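Local coordinates for Xcc_ctr_pt (Xanthomonas campestris pv. campestris, PDB 6NJW), which is the C-terminal Toprim-containing region of an OLD-family protein, probably a nuclease that cuts nucleic acid by a two-metal mechanism, at residues V23-G28 and T59-Y64; V78-R83 and P207-S212. All coordinates share one frame; numbering follows the deposited sequence.

Contact 1 (V23-G28 and T59-Y64); sequences VILVEG and TNFTPY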
ATOM      1  N   VAL A  23       2.721  11.853  -5.718  1.00 30.91           N
ATOM      2  CA  VAL A  23       3.298  10.512  -5.801  1.00 30.63           C
ATOM      3  C   VAL A  23       2.854   9.687  -4.599  1.00 33.33           C
ATOM      4  O   VAL A  23       2.943  10.150  -3.464  1.00 34.59           O
ATOM      5  CB  VAL A  23       4.836  10.526  -5.856  1.00 30.70           C
ATOM      6  CG1 VAL A  23       5.340   9.084  -5.999  1.00 30.57           C
ATOM      7  CG2 VAL A  23       5.316  11.344  -7.038  1.00 34.53           C
ATOM      8  N   ILE A  24       2.392   8.469  -4.853  1.00 32.85           N
ATOM      9  CA  ILE A  24       2.098   7.484  -3.820  1.00 32.75           C
ATOM     10  C   ILE A  24       3.224   6.457  -3.813  1.00 27.69           C
ATOM     11  O   ILE A  24       3.384   5.705  -4.779  1.00 33.50           O
ATOM     12  CB  ILE A  24       0.752   6.790  -4.077  1.00 30.83           C
ATOM     13  CG1 ILE A  24      -0.407   7.795  -3.978  1.00 31.85           C
ATOM     14  CG2 ILE A  24       0.582   5.614  -3.113  1.00 30.74           C
ATOM     15  CD1 ILE A  24      -1.688   7.284  -4.706  1.00 32.61           C
ATOM     16  N   LEU A  25       3.970   6.388  -2.713  1.00 31.70           N
ATOM     17  CA  LEU A  25       5.111   5.481  -2.594  1.00 35.43           C
ATOM     18  C   LEU A  25       4.669   4.213  -1.882  1.00 31.81           C
ATOM     19  O   LEU A  25       4.107   4.288  -0.780  1.00 31.80           O
ATOM     20  CB  LEU A  25       6.253   6.146  -1.813  1.00 30.65           C
ATOM     21  CG  LEU A  25       6.854   7.389  -2.460  1.00 32.83           C
ATOM     22  CD1 LEU A  25       7.819   8.054  -1.455  1.00 34.08           C
ATOM     23  CD2 LEU A  25       7.564   6.975  -3.745  1.00 37.66           C
ATOM     24  N   VAL A  26       4.927   3.060  -2.509  1.00 32.94           N
ATOM     25  CA  VAL A  26       4.520   1.756  -2.005  1.00 35.77           C
ATOM     26  C   VAL A  26       5.720   0.810  -2.061  1.00 35.36           C
ATOM     27  O   VAL A  26       6.712   1.074  -2.738  1.00 35.40           O
ATOM     28  CB  VAL A  26       3.329   1.186  -2.808  1.00 33.82           C
ATOM     29  CG1 VAL A  26       2.144   2.203  -2.785  1.00 35.50           C
ATOM     30  CG2 VAL A  26       3.739   0.878  -4.221  1.00 35.06           C
ATOM     31  N   GLU A  27       5.619  -0.309  -1.339  1.00 36.52           N
ATOM     32  CA  GLU A  27       6.769  -1.203  -1.212  1.00 39.36           C
ATOM     33  C   GLU A  27       6.975  -2.084  -2.440  1.00 43.36           C
ATOM     34  O   GLU A  27       8.115  -2.342  -2.834  1.00 40.95           O
ATOM     35  CB  GLU A  27       6.617  -2.087   0.025  1.00 38.26           C
ATOM     36  CG  GLU A  27       6.755  -1.343   1.350  1.00 39.64           C
ATOM     37  CD  GLU A  27       6.643  -2.303   2.534  1.00 47.57           C
ATOM     38  OE1 GLU A  27       6.713  -3.529   2.300  1.00 48.56           O
ATOM     39  OE2 GLU A  27       6.487  -1.841   3.682  1.00 46.44           O
ATOM     40  N   GLY A  28       5.902  -2.583  -3.044  1.00 43.13           N
ATOM     41  CA  GLY A  28       6.081  -3.555  -4.102  1.00 42.14           C
ATOM     42  C   GLY A  28       4.967  -3.611  -5.125  1.00 49.99           C
ATOM     43  O   GLY A  28       4.118  -2.709  -5.208  1.00 39.40           O
ATOM     44  N   THR A  59      11.795  -1.665   1.172  1.00 42.05           N
ATOM     45  CA  THR A  59      11.346  -0.871   2.308  1.00 46.40           C
ATOM     46  C   THR A  59      12.190   0.375   2.516  1.00 47.32           C
ATOM     47  O   THR A  59      12.039   1.047   3.540  1.00 47.99           O
ATOM     48  CB  THR A  59      11.324  -1.712   3.592  1.00 54.40           C
ATOM     49  OG1 THR A  59      12.639  -2.212   3.861  1.00 49.86           O
ATOM     50  CG2 THR A  59      10.363  -2.898   3.454  1.00 50.92           C
ATOM     51  N   ASN A  60      13.064   0.713   1.578  1.00 43.90           N
ATOM     52  CA  ASN A  60      13.893   1.897   1.723  1.00 46.52           C
ATOM     53  C   ASN A  60      13.206   3.041   0.990  1.00 43.29           C
ATOM     54  O   ASN A  60      13.387   3.213  -0.215  1.00 39.43           O
ATOM     55  CB  ASN A  60      15.301   1.670   1.191  1.00 42.45           C
ATOM     56  CG  ASN A  60      16.196   2.853   1.459  1.00 45.02           C
ATOM     57  OD1 ASN A  60      15.843   3.743   2.240  1.00 48.96           O
ATOM     58  ND2 ASN A  60      17.355   2.884   0.813  1.00 52.23           N
ATOM     59  N   PHE A  61      12.436   3.838   1.731  1.00 40.80           N
ATOM     60  CA  PHE A  61      11.749   4.990   1.173  1.00 43.20           C
ATOM     61  C   PHE A  61      12.612   6.244   1.154  1.00 40.83           C
ATOM     62  O   PHE A  61      12.251   7.220   0.492  1.00 35.56           O
ATOM     63  CB  PHE A  61      10.454   5.255   1.968  1.00 34.45           C
ATOM     64  CG  PHE A  61       9.385   4.217   1.726  1.00 34.27           C
ATOM     65  CD1 PHE A  61       8.525   4.335   0.651  1.00 31.91           C
ATOM     66  CD2 PHE A  61       9.268   3.115   2.554  1.00 39.76           C
ATOM     67  CE1 PHE A  61       7.547   3.382   0.413  1.00 33.98           C
ATOM     68  CE2 PHE A  61       8.298   2.146   2.331  1.00 41.87           C
ATOM     69  CZ  PHE A  61       7.428   2.275   1.251  1.00 35.48           C
ATOM     70  N   THR A  62      13.758   6.234   1.831  1.00 36.48           N
ATOM     71  CA  THR A  62      14.509   7.475   2.016  1.00 38.99           C
ATOM     72  C   THR A  62      14.941   8.148   0.711  1.00 37.54           C
ATOM     73  O   THR A  62      14.787   9.378   0.604  1.00 39.60           O
ATOM     74  CB  THR A  62      15.711   7.191   2.927  1.00 41.49           C
ATOM     75  OG1 THR A  62      15.233   6.539   4.105  1.00 39.92           O
ATOM     76  CG2 THR A  62      16.376   8.481   3.330  1.00 39.10           C
ATOM     77  N   PRO A  63      15.491   7.447  -0.289  1.00 39.16           N
ATOM     78  CA  PRO A  63      15.887   8.154  -1.523  1.00 40.25           C
ATOM     79  C   PRO A  63      14.726   8.827  -2.218  1.00 38.88           C
ATOM     80  O   PRO A  63      14.907   9.892  -2.817  1.00 33.43           O
ATOM     81  CB  PRO A  63      16.477   7.038  -2.397  1.00 39.34           C
ATOM     82  CG  PRO A  63      16.891   5.987  -1.414  1.00 44.45           C
ATOM     83  CD  PRO A  63      15.857   6.022  -0.343  1.00 41.23           C
ATOM     84  N   TYR A  64      13.528   8.240  -2.149  1.00 37.39           N
ATOM     85  CA  TYR A  64      12.363   8.861  -2.775  1.00 36.67           C
ATOM     86  C   TYR A  64      11.866  10.068  -1.996  1.00 35.99           C
ATOM     87  O   TYR A  64      11.410  11.053  -2.594  1.00 35.19           O
ATOM     88  CB  TYR A  64      11.250   7.830  -2.925  1.00 36.80           C
ATOM     89  CG  TYR A  64      11.628   6.800  -3.943  1.00 37.54           C
ATOM     90  CD1 TYR A  64      12.418   5.705  -3.593  1.00 43.73           C
ATOM     91  CD2 TYR A  64      11.249   6.944  -5.265  1.00 44.88           C
ATOM     92  CE1 TYR A  64      12.789   4.754  -4.532  1.00 44.84           C
ATOM     93  CE2 TYR A  64      11.619   6.002  -6.218  1.00 49.03           C
ATOM     94  CZ  TYR A  64      12.386   4.914  -5.843  1.00 49.85           C
ATOM     95  OH  TYR A  64      12.745   3.977  -6.784  1.00 56.78           O
TER

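Contact 2 (V78-R83 and P207-S212); sequences VILTDR and PAYIRS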
ATOM      1  N   VAL A  78       2.854  10.501  -0.423  1.00 31.19           N
ATOM      2  CA  VAL A  78       2.446   9.719   0.733  1.00 33.85           C
ATOM      3  C   VAL A  78       3.249   8.421   0.726  1.00 32.99           C
ATOM      4  O   VAL A  78       3.861   8.060  -0.269  1.00 34.28           O
ATOM      5  CB  VAL A  78       0.929   9.432   0.726  1.00 31.49           C
ATOM      6  CG1 VAL A  78       0.152  10.735   0.889  1.00 33.00           C
ATOM      7  CG2 VAL A  78       0.520   8.719  -0.575  1.00 32.09           C
ATOM      8  N   ILE A  79       3.232   7.709   1.851  1.00 30.92           N
ATOM      9  CA  ILE A  79       3.903   6.415   1.962  1.00 33.69           C
ATOM     10  C   ILE A  79       2.926   5.389   2.517  1.00 33.10           C
ATOM     11  O   ILE A  79       2.172   5.684   3.446  1.00 34.11           O
ATOM     12  CB  ILE A  79       5.152   6.501   2.873  1.00 34.58           C
ATOM     13  CG1 ILE A  79       6.310   7.175   2.137  1.00 35.95           C
ATOM     14  CG2 ILE A  79       5.566   5.113   3.381  1.00 33.85           C
ATOM     15  CD1 ILE A  79       7.468   7.584   3.071  1.00 34.68           C
ATOM     16  N   LEU A  80       2.965   4.179   1.965  1.00 35.62           N
ATOM     17  CA  LEU A  80       2.252   3.017   2.483  1.00 35.01           C
ATOM     18  C   LEU A  80       3.292   1.953   2.788  1.00 36.56           C
ATOM     19  O   LEU A  80       4.015   1.517   1.885  1.00 35.31           O
ATOM     20  CB  LEU A  80       1.241   2.484   1.457  1.00 32.63           C
ATOM     21  CG  LEU A  80       0.111   3.468   1.157  1.00 35.21           C
ATOM     22  CD1 LEU A  80      -0.655   3.108  -0.108  1.00 37.28           C
ATOM     23  CD2 LEU A  80      -0.802   3.426   2.356  1.00 41.16           C
ATOM     24  N   THR A  81       3.366   1.526   4.045  1.00 35.01           N
ATOM     25  CA  THR A  81       4.382   0.544   4.406  1.00 43.28           C
ATOM     26  C   THR A  81       3.841  -0.348   5.516  1.00 45.62           C
ATOM     27  O   THR A  81       2.839  -0.025   6.160  1.00 40.32           O
ATOM     28  CB  THR A  81       5.692   1.232   4.822  1.00 41.83           C
ATOM     29  OG1 THR A  81       6.764   0.270   4.861  1.00 41.06           O
ATOM     30  CG2 THR A  81       5.543   1.909   6.164  1.00 42.42           C
ATOM     31  N   ASP A  82       4.508  -1.490   5.715  1.00 45.49           N
ATOM     32  CA  ASP A  82       4.058  -2.530   6.640  1.00 47.19           C
ATOM     33  C   ASP A  82       4.801  -2.447   7.967  1.00 50.49           C
ATOM     34  O   ASP A  82       6.014  -2.213   7.996  1.00 47.12           O
ATOM     35  CB  ASP A  82       4.266  -3.917   6.030  1.00 51.70           C
ATOM     36  CG  ASP A  82       3.323  -4.187   4.873  1.00 53.11           C
ATOM     37  OD1 ASP A  82       2.365  -3.409   4.704  1.00 54.75           O
ATOM     38  OD2 ASP A  82       3.535  -5.167   4.134  1.00 60.50           O
ATOM     39  N   ARG A  83       4.075  -2.673   9.066  1.00 47.13           N
ATOM     40  CA  ARG A  83       4.690  -2.525  10.384  1.00 53.90           C
ATOM     41  C   ARG A  83       5.832  -3.511  10.586  1.00 56.44           C
ATOM     42  O   ARG A  83       6.881  -3.146  11.135  1.00 60.02           O
ATOM     43  CB  ARG A  83       3.658  -2.701  11.498  1.00 55.38           C
ATOM     44  CG  ARG A  83       4.205  -2.256  12.858  1.00 59.81           C
ATOM     45  CD  ARG A  83       3.229  -2.532  13.985  1.00 64.27           C
ATOM     46  NE  ARG A  83       3.615  -1.889  15.237  1.00 67.82           N
ATOM     47  CZ  ARG A  83       3.032  -0.797  15.723  1.00 71.05           C
ATOM     48  NH1 ARG A  83       2.036  -0.229  15.054  1.00 72.11           N
ATOM     49  NH2 ARG A  83       3.442  -0.270  16.870  1.00 65.99           N
ATOM     50  N   PRO A 207      -8.568  -1.435   2.933  1.00 41.24           N
ATOM     51  CA  PRO A 207      -7.824  -1.296   4.187  1.00 39.91           C
ATOM     52  C   PRO A 207      -7.716   0.165   4.576  1.00 39.06           C
ATOM     53  O   PRO A 207      -7.588   1.049   3.723  1.00 36.65           O
ATOM     54  CB  PRO A 207      -6.448  -1.892   3.860  1.00 43.43           C
ATOM     55  CG  PRO A 207      -6.674  -2.765   2.658  1.00 46.23           C
ATOM     56  CD  PRO A 207      -7.790  -2.114   1.887  1.00 37.13           C
ATOM     57  N   ALA A 208      -7.754   0.407   5.888  1.00 40.20           N
ATOM     58  CA  ALA A 208      -7.780   1.773   6.402  1.00 42.29           C
ATOM     59  C   ALA A 208      -6.516   2.554   6.032  1.00 41.42           C
ATOM     60  O   ALA A 208      -6.586   3.755   5.734  1.00 38.24           O
ATOM     61  CB  ALA A 208      -7.971   1.751   7.917  1.00 43.19           C
ATOM     62  N   TYR A 209      -5.351   1.910   6.050  1.00 39.09           N
ATOM     63  CA  TYR A 209      -4.143   2.673   5.749  1.00 37.76           C
ATOM     64  C   TYR A 209      -4.118   3.128   4.291  1.00 37.81           C
ATOM     65  O   TYR A 209      -3.595   4.208   3.990  1.00 36.26           O
ATOM     66  CB  TYR A 209      -2.887   1.875   6.130  1.00 35.25           C
ATOM     67  CG  TYR A 209      -2.421   0.798   5.169  1.00 38.40           C
ATOM     68  CD1 TYR A 209      -3.227  -0.297   4.855  1.00 41.59           C
ATOM     69  CD2 TYR A 209      -1.158   0.852   4.610  1.00 41.94           C
ATOM     70  CE1 TYR A 209      -2.783  -1.298   3.982  1.00 43.59           C
ATOM     71  CE2 TYR A 209      -0.709  -0.142   3.726  1.00 44.76           C
ATOM     72  CZ  TYR A 209      -1.524  -1.210   3.425  1.00 44.76           C
ATOM     73  OH  TYR A 209      -1.076  -2.192   2.555  1.00 45.75           O
ATOM     74  N   ILE A 210      -4.726   2.356   3.389  1.00 35.05           N
ATOM     75  CA  ILE A 210      -4.789   2.753   1.985  1.00 37.11           C
ATOM     76  C   ILE A 210      -5.775   3.903   1.793  1.00 37.58           C
ATOM     77  O   ILE A 210      -5.488   4.872   1.078  1.00 36.40           O
ATOM     78  CB  ILE A 210      -5.149   1.532   1.111  1.00 32.25           C
ATOM     79  CG1 ILE A 210      -3.973   0.534   1.076  1.00 36.73           C
ATOM     80  CG2 ILE A 210      -5.538   1.950  -0.306  1.00 31.53           C
ATOM     81  CD1 ILE A 210      -4.242  -0.688   0.206  1.00 38.18           C
ATOM     82  N   ARG A 211      -6.954   3.817   2.411  1.00 34.77           N
ATOM     83  CA  ARG A 211      -7.887   4.942   2.344  1.00 35.73           C
ATOM     84  C   ARG A 211      -7.260   6.220   2.902  1.00 37.26           C
ATOM     85  O   ARG A 211      -7.414   7.307   2.329  1.00 34.17           O
ATOM     86  CB  ARG A 211      -9.176   4.612   3.101  1.00 39.78           C
ATOM     87  CG  ARG A 211     -10.197   5.769   3.075  1.00 36.65           C
ATOM     88  CD  ARG A 211     -11.440   5.475   3.929  1.00 38.96           C
ATOM     89  NE  ARG A 211     -12.043   4.199   3.579  1.00 47.28           N
ATOM     90  CZ  ARG A 211     -13.012   4.072   2.682  1.00 51.78           C
ATOM     91  NH1 ARG A 211     -13.472   5.150   2.075  1.00 47.07           N
ATOM     92  NH2 ARG A 211     -13.528   2.879   2.403  1.00 52.84           N
ATOM     93  N   SER A 212      -6.542   6.104   4.014  1.00 34.88           N
ATOM     94  CA  SER A 212      -5.888   7.258   4.615  1.00 32.28           C
ATOM     95  C   SER A 212      -4.883   7.890   3.665  1.00 33.18           C
ATOM     96  O   SER A 212      -4.842   9.118   3.522  1.00 35.77           O
ATOM     97  CB  SER A 212      -5.193   6.841   5.912  1.00 38.94           C
ATOM     98  OG  SER A 212      -6.134   6.678   6.961  1.00 40.34           O
TER

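Contact 1 (V23-G28 and T59-Y64)
Beside the metal site, at the C-terminal end of the Toprim sheet strands, L25 and E27 of strand 22-26 and the turn after it pack against T59 and F61, on the approach to helix 62-68, and Y64 in its first turn. No hydrogen bond crosses the contact; it is held by the shapes of apolar surfaces. F61 is its centrepiece. Its CG is anti to the carbonyl carbon (chi1 -71°), and this carries the ring to the strand, where its CE1 comes to 3.8 Å from L25 CB. The ring does not lie flat on the backbone. V26 N meets its edge in the ring plane, 3.9 Å from F61 CE1, and the CG methylene of E27 also lies at the edge, 3.7 Å from F61 CZ. A flat, rigid phenyl suits this buried place, since it can touch a leucine and the aliphatic stem of a glutamate at once. Farther along, L25 reaches the helix with its branched end: CD1 stands 3.7 Å from Y64 CB, while CD2 approaches the tyrosine ring obliquely. E27 extends beyond CG, and its carboxylate passes the methyl of T59, with OE1 3.9 Å from T59 CG2. That group is turned 57° from the F61 ring plane. Its OE2 accepts from D82 N, which would limit its rotation; a very short approach to T81 OG1 is doubtful in length. N60 OD1 receives a capping bond from T62 N at 3.3 Å, the donor standing above the carbonyl plane, which steadies the turn into the helix. E27 binds magnesium in a structure of this protein, though not in this model. A glutamate just beyond the first strand of a parallel sheet is the hallmark of the Toprim fold's metal site.

Contact 2 (V78-R83 and P207-S212)
Strand 78-82 and the first turn of helix 208-226 run almost exactly antiparallel, their short axes 170° apart and 8.9 Å from each other at closest approach, with L80 and I210 the nearest pair of CA atoms. P207 occupies the N-cap position, and its carbonyl accepts from R211 N to start the helix. The side-chain contact rests on L80, which points to the helix and reaches it with one methyl: CD2 lies 3.3 Å from Y209 O and 3.4 Å from Y209 CD2. This is close packing, and the methyl meets the ring obliquely. Leucine suits the place because one branch can press on the tyrosine while the other, CD1, comes to 4.4 Å from I210 CG1. Y209 has its CG between the backbone N and the carbonyl carbon (chi1 80°), a rotation that sends the ring across the gap toward the strand, its hydroxyl near the strand's C-terminal end. I210 CG1 sits 3.6 Å above one face of the Y209 ring, displaced toward the rim, on the same side of the ring plane as L80 CD2. The phenol thus arrives near the last residue of the strand, with Y209 OH 4.2 Å from D82 OD1. These two residues form the magnesium site in this crystal, the ion lying about 3 Å from the nearest atom of the tyrosine. Tyrosine is apt here, as its ring packs on aliphatic groups while its hydroxyl extends to polar surroundings. The arrangement is that of a helix lying on a parallel alpha/beta sheet, with D82 opening the Asp-x-Asp motif by which Toprim domains bind metal.

In the fold
The centres of contacts 1 and 2 are about 12 Å apart, on opposite faces of one four-stranded parallel sheet, in which strands 22-26 and 77-82 are the middle neighbours. They come in series along the chain: contact 1 closes within the Toprim domain, whereas contact 2 joins that domain's sheet to the late helix 208-226. F61 links them, reaching over from the face of contact 1 so that its CZ lies 3.6 Å from L80 O. E27, D82 and Y209 thus gather at one end of the sheet, where D82 and Y209 hold magnesium here and E27 and D84 bind it in a structure of this protein; such a cluster fits the proposed two-metal mechanism.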